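Local coordinates for ketosynthase (Streptomyces sp. MSC090213JE08, PDB 6KXD), which probably catalyses carbon-carbon bond formation in polyketide chain elongation, condensing an acyl group with malonyl-ACP to give a 3-oxoacyl-ACP with loss of carbon dioxide, at residues 10-15 / 253-258; 236-241 / 345-350. One frame throughout, in Å; residues are numbered along the deposited sequence.

Interaction 1: 10-15 / 253-258; sequences VVLTGF and IHAEVL
Phe-15 and His-254 form an offset stack, their ring centroids 4.2 Å apart and their planes within 10° of each other. The side chains slide past one another in opposite directions: CD2 of Phe-15 sits over the middle of the imidazole, while CD2 of His-254 lies toward the rim of the benzene ring. Asp-92 takes hydrogen bonds from both NE2 of His-254 and the backbone N of Phe-15, fixing the imidazole's rotation beside its partner. Backbone bonds carry the pairing. Leu-12 N donates to Ala-255 O at 2.8 Å, and His-254 N gives a 2.7 Å bond to Leu-12 O. His-254 and Ala-255 thus both face Leu-12, a classic beta bulge, in the antiparallel pairing that joins the N- and C-terminal halves of the thiolase fold. Further along, Val-257 N donates to Val-10 O (2.8 Å). Apolar contacts line both faces of the pair. On one, CB of Val-11 meets CG2 of Ile-253 at 3.6 Å; on the other, Leu-12 crosses Val-257 at about a right angle, CG to CG2 3.8 Å. Water closes the far end, accepting from Val-10 N (2.8 Å) and hydrogen-bonding to OE2 of Glu-256, whose extended chain carries its carboxylate to a salt bridge with Arg-9.

Interaction 2: 236-241 / 345-350; sequences GILVLE and GAIACG
The peptide between Gly-236 and Ile-237 is the flat group here, and CD1 of Ile-347 stands to one side of its plane, 3.7 Å from CA of Gly-236 and 3.9 Å from N of Ile-237. Backbone hydrogen bonds of Gly-236 with Gly-196 and of Ile-237 with Gly-16 tie this part of the strand into the sheet. The methyl occupies the side on which a CB of residue 236 would project, so the bare glycine lets the helix residue come right up to the strand. With CG1 anti to its carbonyl carbon (chi1 -67°) and an extended chain beyond, Ile-347 reaches past Leu-238, the two sliding by each other in opposite directions. Helix 341-355 also packs on strand 387-394, through Ala-346 and Cys-349, consistent with the helical layer buried between the two sheets of a thiolase fold. The remaining contact is apolar: CG of Leu-238 lies 3.7 Å from CG1 of Ile-347, and its CD2 branch touches CB of Ala-346 at 4.0 Å. An alanine in place of Leu-238 would lack both branches and is likely to open a gap under Ile-347 and Ala-346, while also costing Leu-12 and Phe-15 a packing partner.

How the interactions relate
From the N terminus the chain first lays down 10-15, and much later returns with 236-241 as its antiparallel neighbour in the same sheet. Only then does 253-258 arrive, closing the 237-residue loop of interaction 1; 345-350 follows and closes the shorter, 103-residue loop of interaction 2. The two loops cross rather than nest, because the segments alternate along the sequence. They meet directly where strands 10-19 and 234-242 adjoin: Gly-14 O lies 2.7 Å from Val-239 N, a probable hydrogen bond, and Leu-12 packs on Leu-240. Interaction 1 ties strand to strand across the sheet; interaction 2 ties that sheet to a buried helix of the C-terminal half.

Interaction 1: 10-15 / 253-258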
ATOM      1  N   VAL A  10     -22.356   4.480  -1.052  1.00 54.62           N
ATOM      2  CA  VAL A  10     -21.260   5.109  -0.313  1.00 52.30           C
ATOM      3  C   VAL A  10     -21.035   6.516  -0.862  1.00 46.48           C
ATOM      4  O   VAL A  10     -20.897   6.686  -2.084  1.00 55.20           O
ATOM      5  CB  VAL A  10     -19.976   4.273  -0.461  1.00 49.33           C
ATOM      6  CG1 VAL A  10     -18.790   4.915   0.256  1.00 49.10           C
ATOM      7  CG2 VAL A  10     -20.212   2.834  -0.032  1.00 52.99           C
ATOM      8  N   VAL A  11     -20.879   7.481   0.040  1.00 52.44           N
ATOM      9  CA  VAL A  11     -20.856   8.878  -0.293  1.00 47.89           C
ATOM     10  C   VAL A  11     -19.653   9.559   0.354  1.00 50.37           C
ATOM     11  O   VAL A  11     -19.141   9.116   1.369  1.00 49.31           O
ATOM     12  CB  VAL A  11     -22.187   9.547   0.109  1.00 54.40           C
ATOM     13  CG1 VAL A  11     -23.313   9.110  -0.829  1.00 51.96           C
ATOM     14  CG2 VAL A  11     -22.559   9.271   1.563  1.00 50.63           C
ATOM     15  N   LEU A  12     -19.216  10.639  -0.298  1.00 49.41           N
ATOM     16  CA  LEU A  12     -18.131  11.458   0.137  1.00 49.70           C
ATOM     17  C   LEU A  12     -18.696  12.601   0.959  1.00 54.42           C
ATOM     18  O   LEU A  12     -19.254  13.537   0.378  1.00 56.77           O
ATOM     19  CB  LEU A  12     -17.367  12.007  -1.070  1.00 50.29           C
ATOM     20  CG  LEU A  12     -16.641  10.948  -1.906  1.00 53.46           C
ATOM     21  CD1 LEU A  12     -16.062  11.517  -3.191  1.00 50.97           C
ATOM     22  CD2 LEU A  12     -15.535  10.294  -1.088  1.00 52.04           C
ATOM     23  N   THR A  13     -18.467  12.546   2.270  1.00 49.99           N
ATOM     24  CA  THR A  13     -18.959  13.553   3.191  1.00 58.36           C
ATOM     25  C   THR A  13     -17.876  14.532   3.640  1.00 54.54           C
ATOM     26  O   THR A  13     -18.201  15.542   4.259  1.00 55.56           O
ATOM     27  CB  THR A  13     -19.606  12.879   4.398  1.00 60.49           C
ATOM     28  OG1 THR A  13     -18.648  11.980   4.950  1.00 52.63           O
ATOM     29  CG2 THR A  13     -20.854  12.122   4.009  1.00 65.17           C
ATOM     30  N   GLY A  14     -16.594  14.254   3.371  1.00 46.06           N
ATOM     31  CA  GLY A  14     -15.545  15.182   3.784  1.00 44.47           C
ATOM     32  C   GLY A  14     -14.330  15.086   2.885  1.00 51.29           C
ATOM     33  O   GLY A  14     -14.015  14.008   2.392  1.00 48.81           O
ATOM     34  N   PHE A  15     -13.702  16.234   2.638  1.00 45.00           N
ATOM     35  CA  PHE A  15     -12.475  16.342   1.888  1.00 47.21           C
ATOM     36  C   PHE A  15     -11.460  17.117   2.701  1.00 50.03           C
ATOM     37  O   PHE A  15     -11.761  18.192   3.233  1.00 53.75           O
ATOM     38  CB  PHE A  15     -12.650  17.112   0.574  1.00 47.35           C
ATOM     39  CG  PHE A  15     -13.582  16.498  -0.439  1.00 51.16           C
ATOM     40  CD1 PHE A  15     -13.673  15.127  -0.593  1.00 51.79           C
ATOM     41  CD2 PHE A  15     -14.327  17.304  -1.292  1.00 53.07           C
ATOM     42  CE1 PHE A  15     -14.510  14.572  -1.547  1.00 55.49           C
ATOM     43  CE2 PHE A  15     -15.144  16.750  -2.262  1.00 57.64           C
ATOM     44  CZ  PHE A  15     -15.237  15.384  -2.387  1.00 56.00           C
ATOM     45  N   ILE A 253     -23.265  15.813   1.825  1.00 62.92           N
ATOM     46  CA  ILE A 253     -22.680  14.835   0.929  1.00 59.54           C
ATOM     47  C   ILE A 253     -22.151  15.547  -0.326  1.00 66.33           C
ATOM     48  O   ILE A 253     -22.924  16.100  -1.085  1.00 59.60           O
ATOM     49  CB  ILE A 253     -23.739  13.765   0.602  1.00 65.01           C
ATOM     50  CG1 ILE A 253     -24.094  12.939   1.845  1.00 71.55           C
ATOM     51  CG2 ILE A 253     -23.300  12.907  -0.570  1.00 63.15           C
ATOM     52  CD1 ILE A 253     -25.257  11.994   1.665  1.00 69.24           C
ATOM     53  N   HIS A 254     -20.826  15.502  -0.541  1.00 58.34           N
ATOM     54  CA  HIS A 254     -20.165  16.178  -1.654  1.00 59.72           C
ATOM     55  C   HIS A 254     -20.498  15.460  -2.966  1.00 66.94           C
ATOM     56  O   HIS A 254     -20.832  16.116  -3.957  1.00 68.08           O
ATOM     57  CB  HIS A 254     -18.639  16.223  -1.484  1.00 56.57           C
ATOM     58  CG  HIS A 254     -18.105  17.132  -0.431  1.00 57.66           C
ATOM     59  ND1 HIS A 254     -18.159  18.517  -0.538  1.00 65.47           N
ATOM     60  CD2 HIS A 254     -17.399  16.876   0.693  1.00 59.24           C
ATOM     61  CE1 HIS A 254     -17.557  19.066   0.499  1.00 64.96           C
ATOM     62  NE2 HIS A 254     -17.087  18.076   1.280  1.00 63.81           N
ATOM     63  N   ALA A 255     -20.368  14.121  -2.963  1.00 61.73           N
ATOM     64  CA  ALA A 255     -20.618  13.281  -4.128  1.00 59.11           C
ATOM     65  C   ALA A 255     -20.778  11.823  -3.673  1.00 56.44           C
ATOM     66  O   ALA A 255     -20.699  11.504  -2.497  1.00 52.10           O
ATOM     67  CB  ALA A 255     -19.504  13.458  -5.139  1.00 63.86           C
ATOM     68  N   GLU A 256     -21.133  10.954  -4.614  1.00 58.10           N
ATOM     69  CA  GLU A 256     -21.308   9.563  -4.341  1.00 57.01           C
ATOM     70  C   GLU A 256     -20.115   8.828  -4.969  1.00 50.93           C
ATOM     71  O   GLU A 256     -19.620   9.225  -6.032  1.00 57.34           O
ATOM     72  CB  GLU A 256     -22.649   9.072  -4.884  1.00 58.31           C
ATOM     73  CG  GLU A 256     -23.018   7.699  -4.368  1.00 63.19           C
ATOM     74  CD  GLU A 256     -24.316   7.112  -4.888  1.00 67.22           C
ATOM     75  OE1 GLU A 256     -25.075   7.845  -5.542  1.00 70.08           O
ATOM     76  OE2 GLU A 256     -24.554   5.912  -4.629  1.00 69.36           O
ATOM     77  N   VAL A 257     -19.635   7.782  -4.287  1.00 51.92           N
ATOM     78  CA  VAL A 257     -18.680   6.843  -4.878  1.00 47.65           C
ATOM     79  C   VAL A 257     -19.472   5.720  -5.549  1.00 43.12           C
ATOM     80  O   VAL A 257     -20.160   4.943  -4.872  1.00 50.95           O
ATOM     81  CB  VAL A 257     -17.710   6.257  -3.829  1.00 49.69           C
ATOM     82  CG1 VAL A 257     -16.648   5.447  -4.541  1.00 46.85           C
ATOM     83  CG2 VAL A 257     -17.062   7.319  -2.955  1.00 48.32           C
ATOM     84  N   LEU A 258     -19.355   5.611  -6.876  1.00 45.95           N
ATOM     85  CA  LEU A 258     -20.153   4.677  -7.640  1.00 52.26           C
ATOM     86  C   LEU A 258     -19.421   3.347  -7.806  1.00 45.10           C
ATOM     87  O   LEU A 258     -20.037   2.279  -7.743  1.00 48.46           O
ATOM     88  CB  LEU A 258     -20.450   5.267  -9.015  1.00 48.96           C
ATOM     89  CG  LEU A 258     -21.158   6.618  -8.992  1.00 51.79           C
ATOM     90  CD1 LEU A 258     -21.555   7.014 -10.405  1.00 53.55           C
ATOM     91  CD2 LEU A 258     -22.356   6.576  -8.085  1.00 54.41           C
TER
HETATM   92  O   HOH W   1     -22.521   4.302  -3.801  1.00 57.24           O

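Interaction 2: 236-241 / 345-350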
ATOM      1  N   GLY A 236      -4.393  14.125   0.097  1.00 39.03           N
ATOM      2  CA  GLY A 236      -5.788  14.219   0.020  1.00 39.01           C
ATOM      3  C   GLY A 236      -6.407  13.115   0.816  1.00 43.12           C
ATOM      4  O   GLY A 236      -6.003  11.958   0.670  1.00 40.23           O
ATOM      5  N   ILE A 237      -7.340  13.495   1.681  1.00 40.19           N
ATOM      6  CA  ILE A 237      -8.096  12.539   2.457  1.00 43.03           C
ATOM      7  C   ILE A 237      -9.562  12.774   2.193  1.00 42.11           C
ATOM      8  O   ILE A 237     -10.056  13.922   2.301  1.00 44.07           O
ATOM      9  CB  ILE A 237      -7.743  12.595   3.949  1.00 40.98           C
ATOM     10  CG1 ILE A 237      -6.256  12.325   4.186  1.00 44.34           C
ATOM     11  CG2 ILE A 237      -8.597  11.619   4.723  1.00 39.40           C
ATOM     12  CD1 ILE A 237      -5.843  10.872   3.918  1.00 45.04           C
ATOM     13  N   LEU A 238     -10.250  11.672   1.899  1.00 41.10           N
ATOM     14  CA  LEU A 238     -11.650  11.673   1.648  1.00 45.42           C
ATOM     15  C   LEU A 238     -12.343  10.911   2.771  1.00 46.08           C
ATOM     16  O   LEU A 238     -11.897   9.832   3.162  1.00 42.28           O
ATOM     17  CB  LEU A 238     -11.937  11.010   0.303  1.00 42.01           C
ATOM     18  CG  LEU A 238     -11.374  11.730  -0.922  1.00 45.69           C
ATOM     19  CD1 LEU A 238      -9.928  11.324  -1.161  1.00 46.72           C
ATOM     20  CD2 LEU A 238     -12.206  11.436  -2.155  1.00 47.22           C
ATOM     21  N   VAL A 239     -13.423  11.494   3.304  1.00 45.58           N
ATOM     22  CA  VAL A 239     -14.309  10.744   4.180  1.00 44.49           C
ATOM     23  C   VAL A 239     -15.364  10.053   3.319  1.00 47.86           C
ATOM     24  O   VAL A 239     -16.173  10.738   2.640  1.00 52.51           O
ATOM     25  CB  VAL A 239     -14.953  11.633   5.267  1.00 42.79           C
ATOM     26  CG1 VAL A 239     -15.803  10.790   6.209  1.00 47.00           C
ATOM     27  CG2 VAL A 239     -13.905  12.418   6.038  1.00 46.64           C
ATOM     28  N   LEU A 240     -15.356   8.712   3.359  1.00 44.21           N
ATOM     29  CA  LEU A 240     -16.345   7.885   2.767  1.00 42.82           C
ATOM     30  C   LEU A 240     -17.260   7.391   3.884  1.00 43.79           C
ATOM     31  O   LEU A 240     -16.772   7.038   4.957  1.00 45.25           O
ATOM     32  CB  LEU A 240     -15.725   6.664   2.084  1.00 43.38           C
ATOM     33  CG  LEU A 240     -15.162   6.889   0.686  1.00 44.00           C
ATOM     34  CD1 LEU A 240     -13.946   7.787   0.736  1.00 44.44           C
ATOM     35  CD2 LEU A 240     -14.816   5.550   0.049  1.00 47.11           C
ATOM     36  N   GLU A 241     -18.549   7.295   3.586  1.00 46.69           N
ATOM     37  CA  GLU A 241     -19.551   6.892   4.570  1.00 45.21           C
ATOM     38  C   GLU A 241     -20.675   6.156   3.876  1.00 42.93           C
ATOM     39  O   GLU A 241     -20.986   6.472   2.733  1.00 45.36           O
ATOM     40  CB  GLU A 241     -20.163   8.119   5.243  1.00 57.41           C
ATOM     41  CG  GLU A 241     -19.382   8.632   6.426  1.00 62.93           C
ATOM     42  CD  GLU A 241     -20.123   9.715   7.207  1.00 67.07           C
ATOM     43  OE1 GLU A 241     -19.787  10.906   7.011  1.00 60.38           O
ATOM     44  OE2 GLU A 241     -21.029   9.363   8.010  1.00 69.88           O
ATOM     45  N   GLY A 345      -6.655  14.056  -7.190  1.00 44.87           N
ATOM     46  CA  GLY A 345      -7.541  13.933  -8.367  1.00 44.07           C
ATOM     47  C   GLY A 345      -8.966  13.578  -8.013  1.00 43.70           C
ATOM     48  O   GLY A 345      -9.951  14.165  -8.555  1.00 48.22           O
ATOM     49  N   ALA A 346      -9.138  12.581  -7.134  1.00 42.31           N
ATOM     50  CA  ALA A 346     -10.452  12.200  -6.687  1.00 40.87           C
ATOM     51  C   ALA A 346     -11.199  13.401  -6.090  1.00 44.34           C
ATOM     52  O   ALA A 346     -12.410  13.535  -6.292  1.00 44.68           O
ATOM     53  CB  ALA A 346     -10.368  11.070  -5.672  1.00 40.77           C
ATOM     54  N   ILE A 347     -10.509  14.184  -5.257  1.00 43.89           N
ATOM     55  CA  ILE A 347     -11.151  15.303  -4.590  1.00 45.80           C
ATOM     56  C   ILE A 347     -11.549  16.333  -5.662  1.00 48.87           C
ATOM     57  O   ILE A 347     -12.672  16.818  -5.663  1.00 52.18           O
ATOM     58  CB  ILE A 347     -10.275  15.895  -3.484  1.00 47.12           C
ATOM     59  CG1 ILE A 347     -10.113  14.888  -2.351  1.00 44.54           C
ATOM     60  CG2 ILE A 347     -10.880  17.201  -2.950  1.00 46.06           C
ATOM     61  CD1 ILE A 347      -9.090  15.297  -1.322  1.00 43.18           C
ATOM     62  N   ALA A 348     -10.629  16.611  -6.585  1.00 49.83           N
ATOM     63  CA  ALA A 348     -10.881  17.505  -7.704  1.00 49.22           C
ATOM     64  C   ALA A 348     -12.141  17.053  -8.453  1.00 53.60           C
ATOM     65  O   ALA A 348     -13.021  17.876  -8.760  1.00 55.84           O
ATOM     66  CB  ALA A 348      -9.667  17.575  -8.578  1.00 48.18           C
ATOM     67  N   CYS A 349     -12.269  15.738  -8.660  1.00 49.35           N
ATOM     68  CA  CYS A 349     -13.426  15.122  -9.300  1.00 47.03           C
ATOM     69  C   CYS A 349     -14.704  15.318  -8.499  1.00 53.39           C
ATOM     70  O   CYS A 349     -15.772  15.562  -9.090  1.00 53.89           O
ATOM     71  CB  CYS A 349     -13.221  13.636  -9.539  1.00 46.95           C
ATOM     72  SG  CYS A 349     -12.044  13.363 -10.868  1.00 50.77           S
ATOM     73  N   GLY A 350     -14.607  15.173  -7.180  1.00 51.49           N
ATOM     74  CA  GLY A 350     -15.766  15.344  -6.380  1.00 55.21           C
ATOM     75  C   GLY A 350     -16.207  16.798  -6.384  1.00 47.77           C
ATOM     76  O   GLY A 350     -17.399  17.094  -6.367  1.00 51.67           O
TER